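Local coordinates for flavin-nucleotide-binding protein (Azotobacter vinelandii, PDB 6RK0) that binds heme b and FAD as a flavocytochrome and probably acts as a low-potential terminal oxidase associated with the iron-only nitrogenase, at residues 48-52 / 53-57; 80-83 / 84-88; 32-35 / 36-40; 130-133 / 134-137. All coordinates share one frame; numbering follows the deposited sequence. Where two conformers were deposited one is given.

Overall arrangement
Contacts 1 and 2 touch each other beside the second subunit, their centres about 10 Å apart, while the centres of contacts 3 and 4 are about 20 Å apart and these two meet no other protein chain. Contact 1 is a mostly buried hairpin whose Phe56 reaches the FAD; contact 2, with more exposed residues, lies where helix 78-82 passes into the following loop, bridged by waters. Contacts 3 and 4 each span about two turns of a helix with one face buried and the other toward solvent, but their buried faces differ: 32-40 lays aliphatic chains on strands of the sheet, whereas 126-140 turns Leu133, Phe136 and Val137 to the heme.

Contact 1 (48-52 / 53-57); sequences GCMMN and GVPFV. With FAD (flavin-adenine dinucleotide), chain F.
A two-residue beta hairpin joins strands 44-51 and 54-65, and Met51 and Val54 close it through a type I' turn, with Asn52 and Gly53 at its corners. Both corner residues have positive phi (54° and 79°), as this turn requires. Two backbone bonds tie the closing pair, Met51 N to Val54 O (3.0 Å) and Val54 N to Met51 O (3.0 Å); the second donor stands above the carbonyl plane. Farther down, Cys49 N gives a bond to Phe56 O, while Phe56 N makes weak bonds to Cys49 O and Val54 O, the latter closing an inverse gamma turn at Pro55. Met50 curls back over the turn: bends at chi2 and chi3 bring SD to 3.3 Å from Val54 N and CE to 3.7 Å from Pro55 CD. On the other side of the hairpin Met51 and Phe56 cross at about a right angle, Met51 CE resting 3.8 Å from Phe56 CB. Met51 O lies at the ring's edge, 3.3 Å from Phe56 CE2, and Val54 CG1 covers one face over its centre. The ring's far end meets the FAD ribose, Phe56 CE1 to FAD O3B 3.1 Å, and Arg78 makes a cation-pi contact with it. Met50 of the second subunit packs on Met50. Such a tight hairpin within an antiparallel sheet, reaching both dimer partner and flavin nucleotide, fits the split-barrel fold of the pyridoxamine 5'-phosphate oxidase family.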
loop_
_atom_site.group_PDB
_atom_site.type_symbol
_atom_site.label_atom_id
_atom_site.label_comp_id
_atom_site.label_asym_id
_atom_site.label_seq_id
_atom_site.Cartn_x
_atom_site.Cartn_y
_atom_site.Cartn_z
ATOM N N GLY A 48 9.434 -3.525 5.109
ATOM C CA GLY A 48 10.399 -4.377 4.407
ATOM C C GLY A 48 11.367 -4.968 5.418
ATOM O O GLY A 48 11.919 -4.258 6.250
ATOM N N CYS A 49 11.580 -6.279 5.314
ATOM C CA CYS A 49 12.442 -6.972 6.273
ATOM C C CYS A 49 12.943 -8.237 5.593
ATOM O O CYS A 49 12.145 -9.004 5.049
ATOM C CB CYS A 49 11.648 -7.276 7.548
ATOM S SG CYS A 49 12.690 -7.927 8.894
ATOM N N MET A 50 14.261 -8.470 5.660
ATOM C CA MET A 50 14.840 -9.689 5.102
ATOM C C MET A 50 14.554 -10.863 6.016
ATOM O O MET A 50 14.989 -10.857 7.177
ATOM C CB MET A 50 16.356 -9.494 4.960
ATOM C CG MET A 50 17.139 -10.763 4.669
ATOM S SD MET A 50 16.741 -11.467 3.084
ATOM C CE MET A 50 16.677 -9.989 2.197
ATOM N N MET A 51 13.801 -11.842 5.519
ATOM C CA MET A 51 13.416 -13.036 6.265
ATOM C C MET A 51 13.439 -14.206 5.313
ATOM O O MET A 51 12.952 -14.094 4.179
ATOM C CB MET A 51 12.009 -12.891 6.860
ATOM C CG MET A 51 11.898 -11.709 7.819
ATOM S SD MET A 51 10.283 -11.530 8.590
ATOM C CE MET A 51 9.266 -10.992 7.194
ATOM N N ASN A 52 14.036 -15.313 5.736
ATOM C CA ASN A 52 14.060 -16.500 4.899
ATOM C C ASN A 52 14.624 -16.211 3.511
ATOM O O ASN A 52 14.130 -16.743 2.518
ATOM C CB ASN A 52 12.692 -17.151 4.822
ATOM C CG ASN A 52 12.742 -18.578 4.339
ATOM O OD1 ASN A 52 13.768 -19.257 4.406
ATOM N ND2 ASN A 52 11.605 -19.060 3.873
ATOM N N GLY A 53 15.622 -15.339 3.442
ATOM C CA GLY A 53 16.319 -15.053 2.212
ATOM C C GLY A 53 15.608 -14.109 1.265
ATOM O O GLY A 53 16.104 -13.915 0.149
ATOM N N VAL A 54 14.494 -13.495 1.674
ATOM C CA VAL A 54 13.711 -12.611 0.803
ATOM C C VAL A 54 13.465 -11.290 1.517
ATOM O O VAL A 54 13.128 -11.282 2.701
ATOM C CB VAL A 54 12.363 -13.280 0.443
ATOM C CG1 VAL A 54 11.410 -12.351 -0.297
ATOM C CG2 VAL A 54 12.612 -14.540 -0.383
ATOM N N PRO A 55 13.554 -10.147 0.788
ATOM C CA PRO A 55 13.134 -8.850 1.346
ATOM C C PRO A 55 11.611 -8.759 1.290
ATOM O O PRO A 55 11.026 -8.139 0.393
ATOM C CB PRO A 55 13.835 -7.848 0.430
ATOM C CG PRO A 55 13.919 -8.552 -0.882
ATOM C CD PRO A 55 14.148 -10.019 -0.555
ATOM N N PHE A 56 10.967 -9.441 2.239
ATOM C CA PHE A 56 9.528 -9.455 2.312
ATOM C C PHE A 56 8.956 -8.073 2.567
ATOM O O PHE A 56 9.536 -7.252 3.276
ATOM C CB PHE A 56 9.061 -10.379 3.441
ATOM C CG PHE A 56 8.995 -11.825 3.027
ATOM C CD1 PHE A 56 7.897 -12.295 2.342
ATOM C CD2 PHE A 56 10.018 -12.721 3.337
ATOM C CE1 PHE A 56 7.817 -13.604 1.917
ATOM C CE2 PHE A 56 9.935 -14.034 2.937
ATOM C CZ PHE A 56 8.845 -14.501 2.234
ATOM N N VAL A 57 7.753 -7.859 2.021
ATOM C CA VAL A 57 6.985 -6.631 2.225
ATOM C C VAL A 57 5.682 -6.986 2.936
ATOM O O VAL A 57 4.789 -7.603 2.327
ATOM C CB VAL A 57 6.689 -5.911 0.896
ATOM C CG1 VAL A 57 5.900 -4.649 1.162
ATOM C CG2 VAL A 57 7.975 -5.608 0.118
HETATM P PA FAD F . 3.829 -16.057 8.144
HETATM O O1A FAD F . 2.565 -16.822 8.128
HETATM O O2A FAD F . 4.914 -16.496 9.043
HETATM O O5B FAD F . 4.399 -15.908 6.667
HETATM C C5B FAD F . 4.628 -17.093 5.874
HETATM C C4B FAD F . 4.246 -16.821 4.454
HETATM O O4B FAD F . 2.842 -16.487 4.375
HETATM C C3B FAD F . 4.936 -15.619 3.815
HETATM O O3B FAD F . 6.269 -15.907 3.402
HETATM C C2B FAD F . 3.973 -15.284 2.673
HETATM O O2B FAD F . 4.220 -16.132 1.564
HETATM C C1B FAD F . 2.604 -15.610 3.288
HETATM N N9A FAD F . 1.924 -14.417 3.803
HETATM C C8A FAD F . 2.071 -13.840 5.030
HETATM N N7A FAD F . 1.373 -12.740 5.176
HETATM C C5A FAD F . 0.727 -12.582 3.956
HETATM C C6A FAD F . -0.156 -11.597 3.468
HETATM N N6A FAD F . -0.547 -10.517 4.163
HETATM N N1A FAD F . -0.586 -11.728 2.189
HETATM C C2A FAD F . -0.182 -12.783 1.469
HETATM N N3A FAD F . 0.648 -13.771 1.832
HETATM C C4A FAD F . 1.065 -13.604 3.092
HETATM N N1 FAD F . -0.561 -8.135 10.739
HETATM C C2 FAD F . -0.277 -7.737 12.017
HETATM O O2 FAD F . 0.348 -8.462 12.791
HETATM N N3 FAD F . -0.673 -6.507 12.456
HETATM C C4 FAD F . -1.360 -5.581 11.695
HETATM O O4 FAD F . -1.618 -4.458 12.141
HETATM C C4X FAD F . -1.717 -6.037 10.366
HETATM N N5 FAD F . -2.434 -5.219 9.591
HETATM C C5X FAD F . -2.667 -5.625 8.274
HETATM C C6 FAD F . -3.358 -4.765 7.410
HETATM C C7 FAD F . -3.600 -5.122 6.082
HETATM C C7M FAD F . -4.367 -4.186 5.187
HETATM C C8 FAD F . -3.167 -6.374 5.618
HETATM C C8M FAD F . -3.367 -6.795 4.192
HETATM C C9 FAD F . -2.507 -7.247 6.486
HETATM C C9A FAD F . -2.261 -6.893 7.812
HETATM N N10 FAD F . -1.606 -7.755 8.720
HETATM C C10 FAD F . -1.261 -7.325 9.969
HETATM C "C1'" FAD F . -1.157 -9.102 8.331
HETATM C "C2'" FAD F . 0.299 -9.126 7.883
HETATM O "O2'" FAD F . 0.398 -8.659 6.545
HETATM C "C3'" FAD F . 0.869 -10.541 7.957
HETATM O "O3'" FAD F . 0.075 -11.404 7.148
HETATM C "C4'" FAD F . 0.940 -11.105 9.371
HETATM O "O4'" FAD F . 1.548 -10.147 10.243
HETATM C "C5'" FAD F . 1.688 -12.413 9.420
HETATM O "O5'" FAD F . 3.021 -12.202 8.882
HETATM P P FAD F . 4.141 -13.274 9.100
HETATM O O1P FAD F . 4.357 -13.547 10.568
HETATM O O2P FAD F . 5.326 -12.842 8.279
HETATM O O3P FAD F . 3.461 -14.546 8.418
#

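Contact 2 (80-83 / 84-88); sequences FKAL and EHQDI
Leu83 O and Gln86 O, two acceptors facing each other, are joined by a water that donates to both, 2.7 Å to Leu83 O and 2.7 Å to Gln86 O. A second water accepts from Gln86 NE2 (2.8 Å) and donates to Ala82 O. Gln86 OE1 receives the backbone N-H of Met50, so the amide links this loop to strand 44-51 with both of its ends engaged. The direct backbone bonds are weak: Glu84 N to Lys81 O at 3.5 Å and His85 N to Ala82 O at 3.4 Å. These i to i+3 links, in place of regular i to i+4 ones, accompany the passage from helix 78-82 to the loop before strand 88-100. Gln86 CG sits between its backbone N and carbonyl carbon (chi1 67°), which folds the extended chain back past Ala82 and leaves CG 3.6 Å from Ala82 O. Replacing Gln86 with a leucine would probably leave Met50 N and the water on Ala82 O without their amide partners. Leu83 CD1 rests 4.1 Å from Glu84 CG, and Glu84 CB lies over one face of the His85 ring. Beneath, Leu83 packs on Trp71 and Ala162, and Ala82 on Cys49 and Met51. Pro55 of the second subunit touches Gln86.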
loop_
_atom_site.group_PDB
_atom_site.type_symbol
_atom_site.label_atom_id
_atom_site.label_comp_id
_atom_site.label_asym_id
_atom_site.label_seq_id
_atom_site.Cartn_x
_atom_site.Cartn_y
_atom_site.Cartn_z
ATOM N N PHE A 80 8.945 -9.709 14.179
ATOM C CA PHE A 80 9.386 -9.138 15.442
ATOM C C PHE A 80 10.702 -9.733 15.889
ATOM O O PHE A 80 11.530 -9.038 16.476
ATOM C CB PHE A 80 8.250 -9.267 16.457
ATOM C CG PHE A 80 7.032 -8.518 16.001
ATOM C CD1 PHE A 80 7.002 -7.133 16.091
ATOM C CD2 PHE A 80 5.999 -9.189 15.338
ATOM C CE1 PHE A 80 5.946 -6.431 15.549
ATOM C CE2 PHE A 80 4.972 -8.491 14.782
ATOM C CZ PHE A 80 4.927 -7.115 14.884
ATOM N N LYS A 81 10.962 -10.990 15.560
ATOM C CA LYS A 81 12.298 -11.543 15.784
ATOM C C LYS A 81 13.330 -10.948 14.820
ATOM O O LYS A 81 14.438 -10.568 15.212
ATOM C CB LYS A 81 12.244 -13.060 15.651
ATOM C CG LYS A 81 13.590 -13.678 15.879
ATOM C CD LYS A 81 13.548 -15.198 15.831
ATOM C CE LYS A 81 14.950 -15.772 16.045
ATOM N NZ LYS A 81 14.959 -17.261 16.033
ATOM N N ALA A 82 12.978 -10.822 13.562
ATOM C CA ALA A 82 13.945 -10.401 12.563
ATOM C C ALA A 82 14.342 -8.936 12.688
ATOM O O ALA A 82 15.479 -8.572 12.372
ATOM C CB ALA A 82 13.414 -10.710 11.175
ATOM N N LEU A 83 13.454 -8.078 13.169
ATOM C CA LEU A 83 13.760 -6.651 13.153
ATOM C C LEU A 83 14.830 -6.280 14.172
ATOM O O LEU A 83 15.436 -5.217 14.046
ATOM C CB LEU A 83 12.488 -5.814 13.267
ATOM C CG LEU A 83 11.700 -5.934 14.552
ATOM C CD1 LEU A 83 12.316 -5.147 15.698
ATOM C CD2 LEU A 83 10.226 -5.415 14.347
ATOM N N GLU A 84 15.115 -7.139 15.143
ATOM C CA GLU A 84 16.076 -6.722 16.154
ATOM C C GLU A 84 17.503 -6.636 15.614
ATOM O O GLU A 84 18.354 -5.973 16.216
ATOM C CB GLU A 84 15.970 -7.628 17.382
ATOM C CG GLU A 84 14.661 -7.410 18.135
ATOM C CD GLU A 84 14.695 -7.977 19.534
ATOM O OE1 GLU A 84 14.682 -9.221 19.655
ATOM O OE2 GLU A 84 14.741 -7.183 20.502
ATOM N N HIS A 85 17.781 -7.285 14.501
ATOM C CA HIS A 85 19.148 -7.434 14.023
ATOM C C HIS A 85 19.381 -6.895 12.612
ATOM O O HIS A 85 20.398 -7.223 11.995
ATOM C CB HIS A 85 19.563 -8.897 14.130
ATOM C CG HIS A 85 19.387 -9.456 15.510
ATOM N ND1 HIS A 85 20.101 -8.993 16.594
ATOM C CD2 HIS A 85 18.551 -10.409 15.990
ATOM C CE1 HIS A 85 19.727 -9.649 17.679
ATOM N NE2 HIS A 85 18.788 -10.514 17.339
ATOM N N GLN A 86 18.493 -6.048 12.100
ATOM C CA GLN A 86 18.697 -5.464 10.776
ATOM C C GLN A 86 17.974 -4.131 10.691
ATOM O O GLN A 86 16.925 -3.941 11.305
ATOM C CB GLN A 86 18.192 -6.392 9.665
ATOM C CG GLN A 86 16.690 -6.571 9.683
ATOM C CD GLN A 86 16.243 -7.507 8.584
ATOM O OE1 GLN A 86 16.043 -7.080 7.425
ATOM N NE2 GLN A 86 16.156 -8.795 8.885
ATOM N N ASP A 87 18.517 -3.241 9.874
ATOM C CA ASP A 87 17.828 -2.016 9.528
ATOM C C ASP A 87 16.728 -2.342 8.511
ATOM O O ASP A 87 16.952 -3.082 7.548
ATOM C CB ASP A 87 18.784 -0.991 8.912
ATOM C CG ASP A 87 19.725 -0.333 9.909
ATOM O OD1 ASP A 87 19.776 -0.749 11.093
ATOM O OD2 ASP A 87 20.449 0.609 9.500
ATOM N N ILE A 88 15.547 -1.786 8.744
ATOM C CA ILE A 88 14.368 -1.999 7.909
ATOM C C ILE A 88 13.970 -0.721 7.186
ATOM O O ILE A 88 14.491 0.372 7.429
ATOM C CB ILE A 88 13.204 -2.581 8.724
ATOM C CG1 ILE A 88 12.765 -1.609 9.826
ATOM C CG2 ILE A 88 13.547 -3.980 9.234
ATOM C CD1 ILE A 88 11.442 -1.948 10.478
HETATM O O HOH W 1 17.298 -9.880 11.229
HETATM O O HOH W 2 14.697 -3.020 12.615
#

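Contact 3 (32-35 / 36-40); sequences QETV and KAILD
Lys36 opens the second half of helix 32-40 by giving its N-H to Gln32 O, at 2.9 Å and nearly straight (172°). Its extended side chain passes that same carbonyl, Lys36 CG coming within 3.3 Å of Gln32 O. Ala37 N follows with a bond to Glu33 O (3.0 Å), and its methyl leans on the same oxygen. Ile38 N reaches Thr34 O at 3.0 Å, nearly along the C=O axis. Thr34 and Ile38 point the same way, side by side, with Thr34 CG2 3.9 Å from Ile38 CD1; a Thr34 chi1 of -60° puts the methyl anti to the backbone N and OG1 beside it, bonded to Asp31 OD2 just before the helix. Leu39 repeats the pattern: its N-H goes to Val35 O, and its side chain runs alongside that of Val35, CD1 of Leu39 lying 3.9 Å from CG1 of Val35. Asp40 N bonds to Lys36 O (2.8 Å), and its carboxylate forms a salt bridge with Arg64. The helix lies with its aliphatic side on the sheet, Val35 against Ala169 and Cys171 of strand 169-174, Ile38 and Leu39 against Val114 of strand 108-118, and Leu39 also on Phe62 of strand 54-65.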
loop_
_atom_site.group_PDB
_atom_site.type_symbol
_atom_site.label_atom_id
_atom_site.label_comp_id
_atom_site.label_asym_id
_atom_site.label_seq_id
_atom_site.Cartn_x
_atom_site.Cartn_y
_atom_site.Cartn_z
ATOM N N GLN A 32 9.987 17.620 8.854
ATOM C CA GLN A 32 9.214 16.733 9.716
ATOM C C GLN A 32 7.722 17.074 9.696
ATOM O O GLN A 32 6.902 16.183 9.930
ATOM C CB GLN A 32 9.917 16.605 11.071
ATOM C CG GLN A 32 11.294 15.758 10.987
ATOM C CD GLN A 32 11.108 14.192 10.956
ATOM O OE1 GLN A 32 10.401 13.677 11.819
ATOM N NE2 GLN A 32 11.764 13.442 9.988
ATOM N N GLU A 33 7.327 18.308 9.355
ATOM C CA GLU A 33 5.903 18.595 9.215
ATOM C C GLU A 33 5.268 17.732 8.129
ATOM O O GLU A 33 4.173 17.192 8.317
ATOM C CB GLU A 33 5.709 20.078 8.900
ATOM C CG GLU A 33 4.262 20.459 8.793
ATOM C CD GLU A 33 4.064 21.945 8.554
ATOM O OE1 GLU A 33 5.015 22.746 8.776
ATOM O OE2 GLU A 33 2.945 22.311 8.144
ATOM N N THR A 34 5.942 17.589 6.991
ATOM C CA THR A 34 5.428 16.742 5.918
ATOM C C THR A 34 5.457 15.266 6.314
ATOM O O THR A 34 4.493 14.531 6.072
ATOM C CB THR A 34 6.194 16.988 4.620
ATOM O OG1 THR A 34 6.038 18.362 4.235
ATOM C CG2 THR A 34 5.652 16.070 3.499
ATOM N N VAL A 35 6.546 14.818 6.929
ATOM C CA VAL A 35 6.631 13.429 7.387
ATOM C C VAL A 35 5.432 13.101 8.253
ATOM O O VAL A 35 4.728 12.115 8.045
ATOM C CB VAL A 35 7.959 13.194 8.135
ATOM C CG1 VAL A 35 8.007 11.848 8.818
ATOM C CG2 VAL A 35 9.158 13.404 7.205
ATOM N N LYS A 36 5.207 13.934 9.284
ATOM C CA LYS A 36 4.100 13.700 10.215
ATOM C C LYS A 36 2.748 13.780 9.523
ATOM O O LYS A 36 1.840 13.002 9.834
ATOM C CB LYS A 36 4.165 14.691 11.384
ATOM C CG LYS A 36 5.330 14.433 12.289
ATOM C CD LYS A 36 5.405 15.477 13.414
ATOM C CE LYS A 36 6.556 15.195 14.357
ATOM N NZ LYS A 36 6.503 16.164 15.492
ATOM N N ALA A 37 2.582 14.720 8.588
ATOM C CA ALA A 37 1.286 14.862 7.934
ATOM C C ALA A 37 0.942 13.640 7.098
ATOM O O ALA A 37 -0.231 13.240 7.027
ATOM C CB ALA A 37 1.245 16.112 7.072
ATOM N N ILE A 38 1.934 13.015 6.455
ATOM C CA ILE A 38 1.654 11.803 5.693
ATOM C C ILE A 38 1.371 10.644 6.640
ATOM O O ILE A 38 0.390 9.909 6.477
ATOM C CB ILE A 38 2.804 11.499 4.717
ATOM C CG1 ILE A 38 2.989 12.640 3.703
ATOM C CG2 ILE A 38 2.554 10.189 4.001
ATOM C CD1 ILE A 38 4.226 12.555 2.824
ATOM N N LEU A 39 2.213 10.480 7.664
ATOM C CA LEU A 39 2.004 9.398 8.618
ATOM C C LEU A 39 0.647 9.514 9.314
ATOM O O LEU A 39 0.018 8.503 9.629
ATOM C CB LEU A 39 3.116 9.415 9.649
ATOM C CG LEU A 39 4.523 9.090 9.138
ATOM C CD1 LEU A 39 5.516 9.292 10.266
ATOM C CD2 LEU A 39 4.594 7.656 8.587
ATOM N N ASP A 40 0.185 10.734 9.567
ATOM C CA ASP A 40 -1.042 10.927 10.315
ATOM C C ASP A 40 -2.277 10.727 9.446
ATOM O O ASP A 40 -3.373 10.637 9.982
ATOM C CB ASP A 40 -1.072 12.323 10.929
ATOM C CG ASP A 40 -0.071 12.498 12.060
ATOM O OD1 ASP A 40 0.490 11.484 12.534
ATOM O OD2 ASP A 40 0.144 13.672 12.471
#

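Contact 4 (130-133 / 134-137); sequences AEKL and RNFV. With HEM (protoporphyrin IX containing Fe), chain C.
Asn135 ND2, one turn on from Glu131, is gripped by two acceptors: Glu65 OE2 and a water 2.9 Å away from Asn135 ND2. That water also gives a weak bond to Glu131 OE2 (3.3 Å), linking the two side chains across the turn. Lys132 NZ forms a salt bridge with the other oxygen of the Glu65 carboxylate, so this glutamate ties two successive turns of the helix to strand 54-65. Along the backbone, regular i to i+4 bonds of helix 126-140 run from Arg134 N to Ala130 O, Asn135 N to Glu131 O, Phe136 N to Lys132 O (3.0 Å) and Val137 N to Leu133 O. The helix is amphipathic: Glu131 and Arg134 face solvent, while Leu133, Phe136 and Val137 form part of the heme wall. Phe136 carries its ring away from the helix, CG being anti to the backbone N (chi1 175°), and over the C3B rim of the porphyrin, on the side opposite the iron-bound water. Phe136 CE2 stands 3.4 Å from HEM C3B, and the vinyl carbon CBB lies over one ring face. The ring also stacks with Trp63 and meets the imidazole of His72, the axial ligand of the iron. With an alanine in its place, the vinyl group at C3B is likely to lose the surface it rests against, and a gap to open beside His72 and Trp63. Along the adjoining edge, Leu133 CD1 approaches HEM CAC to 4.0 Å and Val137 CG2 comes within 4.0 Å of HEM CMC. Behind Leu133 lie Ile156 of helix 153-157 and Val161 of strand 159-165.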
loop_
_atom_site.group_PDB
_atom_site.type_symbol
_atom_site.label_atom_id
_atom_site.label_comp_id
_atom_site.label_asym_id
_atom_site.label_seq_id
_atom_site.Cartn_x
_atom_site.Cartn_y
_atom_site.Cartn_z
ATOM N N ALA A 130 0.967 -2.234 26.883
ATOM C CA ALA A 130 -0.481 -2.073 27.021
ATOM C C ALA A 130 -0.896 -0.617 26.840
ATOM O O ALA A 130 -1.940 -0.317 26.232
ATOM C CB ALA A 130 -0.952 -2.618 28.372
ATOM N N GLU A 131 -0.085 0.302 27.351
ATOM C CA GLU A 131 -0.372 1.709 27.151
ATOM C C GLU A 131 -0.341 2.077 25.669
ATOM O O GLU A 131 -1.217 2.805 25.190
ATOM C CB GLU A 131 0.641 2.506 27.961
ATOM C CG GLU A 131 0.351 3.977 27.975
ATOM C CD GLU A 131 1.025 4.763 29.089
ATOM O OE1 GLU A 131 1.920 4.249 29.786
ATOM O OE2 GLU A 131 0.668 5.949 29.295
ATOM N N LYS A 132 0.653 1.577 24.932
ATOM C CA LYS A 132 0.765 1.893 23.508
ATOM C C LYS A 132 -0.403 1.296 22.719
ATOM O O LYS A 132 -0.925 1.935 21.799
ATOM C CB LYS A 132 2.100 1.383 22.956
ATOM C CG LYS A 132 3.384 1.858 23.591
ATOM C CD LYS A 132 3.587 3.336 23.455
ATOM C CE LYS A 132 4.887 3.813 24.032
ATOM N NZ LYS A 132 4.809 5.286 24.138
ATOM N N LEU A 133 -0.818 0.070 23.058
ATOM C CA LEU A 133 -1.954 -0.549 22.358
ATOM C C LEU A 133 -3.240 0.224 22.586
ATOM O O LEU A 133 -4.063 0.349 21.658
ATOM C CB LEU A 133 -2.095 -2.004 22.795
ATOM C CG LEU A 133 -0.968 -2.912 22.274
ATOM C CD1 LEU A 133 -0.933 -4.224 23.049
ATOM C CD2 LEU A 133 -1.120 -3.184 20.743
ATOM N N ARG A 134 -3.449 0.761 23.795
ATOM C CA ARG A 134 -4.630 1.594 23.996
ATOM C C ARG A 134 -4.554 2.858 23.139
ATOM O O ARG A 134 -5.564 3.290 22.569
ATOM C CB ARG A 134 -4.808 1.929 25.483
ATOM C CG ARG A 134 -6.000 2.856 25.726
ATOM C CD ARG A 134 -6.416 2.967 27.193
ATOM N NE ARG A 134 -7.669 3.737 27.334
ATOM C CZ ARG A 134 -8.466 3.757 28.408
ATOM N NH1 ARG A 134 -8.169 3.085 29.535
ATOM N NH2 ARG A 134 -9.579 4.496 28.368
ATOM N N ASN A 135 -3.357 3.453 23.009
ATOM C CA ASN A 135 -3.212 4.622 22.152
ATOM C C ASN A 135 -3.558 4.276 20.708
ATOM O O ASN A 135 -4.170 5.087 20.006
ATOM C CB ASN A 135 -1.772 5.133 22.222
ATOM C CG ASN A 135 -1.387 5.694 23.579
ATOM O OD1 ASN A 135 -2.236 6.121 24.368
ATOM N ND2 ASN A 135 -0.077 5.723 23.844
ATOM N N PHE A 136 -3.160 3.085 20.245
ATOM C CA PHE A 136 -3.495 2.650 18.881
ATOM C C PHE A 136 -5.006 2.616 18.689
ATOM O O PHE A 136 -5.550 3.216 17.749
ATOM C CB PHE A 136 -2.878 1.269 18.689
ATOM C CG PHE A 136 -3.187 0.563 17.395
ATOM C CD1 PHE A 136 -3.319 1.228 16.181
ATOM C CD2 PHE A 136 -3.315 -0.828 17.431
ATOM C CE1 PHE A 136 -3.561 0.484 15.002
ATOM C CE2 PHE A 136 -3.524 -1.566 16.252
ATOM C CZ PHE A 136 -3.646 -0.884 15.050
ATOM N N VAL A 137 -5.716 1.906 19.568
ATOM C CA VAL A 137 -7.153 1.747 19.396
ATOM C C VAL A 137 -7.857 3.097 19.459
ATOM O O VAL A 137 -8.702 3.401 18.611
ATOM C CB VAL A 137 -7.687 0.766 20.468
ATOM C CG1 VAL A 137 -9.206 0.794 20.541
ATOM C CG2 VAL A 137 -7.145 -0.632 20.221
HETATM C CHA HEM C . -2.757 -9.608 14.608
HETATM C CHB HEM C . -5.339 -5.785 13.317
HETATM C CHC HEM C . -5.484 -4.372 17.925
HETATM C CHD HEM C . -3.166 -8.344 19.243
HETATM C C1A HEM C . -3.465 -8.689 13.881
HETATM C C2A HEM C . -3.656 -8.784 12.439
HETATM C C3A HEM C . -4.374 -7.712 12.057
HETATM C C4A HEM C . -4.628 -6.960 13.278
HETATM C CMA HEM C . -4.877 -7.319 10.696
HETATM C CAA HEM C . -3.165 -9.923 11.532
HETATM C CBA HEM C . -4.075 -11.181 11.581
HETATM C CGA HEM C . -3.787 -11.996 10.348
HETATM O O1A HEM C . -4.613 -12.025 9.367
HETATM O O2A HEM C . -2.677 -12.621 10.291
HETATM C C1B HEM C . -5.634 -5.069 14.448
HETATM C C2B HEM C . -6.328 -3.803 14.472
HETATM C C3B HEM C . -6.349 -3.420 15.757
HETATM C C4B HEM C . -5.683 -4.434 16.552
HETATM C CMB HEM C . -6.869 -3.125 13.219
HETATM C CAB HEM C . -6.943 -2.195 16.410
HETATM C CBB HEM C . -7.776 -1.336 15.834
HETATM C C1C HEM C . -4.865 -5.325 18.681
HETATM C C2C HEM C . -4.715 -5.261 20.103
HETATM C C3C HEM C . -4.114 -6.392 20.488
HETATM C C4C HEM C . -3.854 -7.159 19.297
HETATM C CMC HEM C . -5.141 -4.068 20.945
HETATM C CAC HEM C . -3.752 -6.846 21.876
HETATM C CBC HEM C . -4.562 -6.565 22.923
HETATM C C1D HEM C . -2.806 -9.025 18.085
HETATM C C2D HEM C . -2.043 -10.238 18.050
HETATM C C3D HEM C . -1.922 -10.591 16.768
HETATM C C4D HEM C . -2.615 -9.587 15.979
HETATM C CMD HEM C . -1.481 -10.975 19.263
HETATM C CAD HEM C . -1.267 -11.841 16.196
HETATM C CBD HEM C . -2.316 -12.956 16.018
HETATM C CGD HEM C . -1.649 -14.273 15.662
HETATM O O1D HEM C . -1.366 -14.518 14.473
HETATM O O2D HEM C . -1.375 -15.080 16.579
HETATM N NA HEM C . -4.072 -7.571 14.380
HETATM N NB HEM C . -5.255 -5.451 15.709
HETATM N NC HEM C . -4.338 -6.488 18.212
HETATM N ND HEM C . -3.155 -8.637 16.821
HETATM FE FE HEM C . -4.170 -7.028 16.306
HETATM O O HOH W 3 0.962 7.073 26.199
HETATM O O HOH W 4 -5.972 -8.121 16.467
#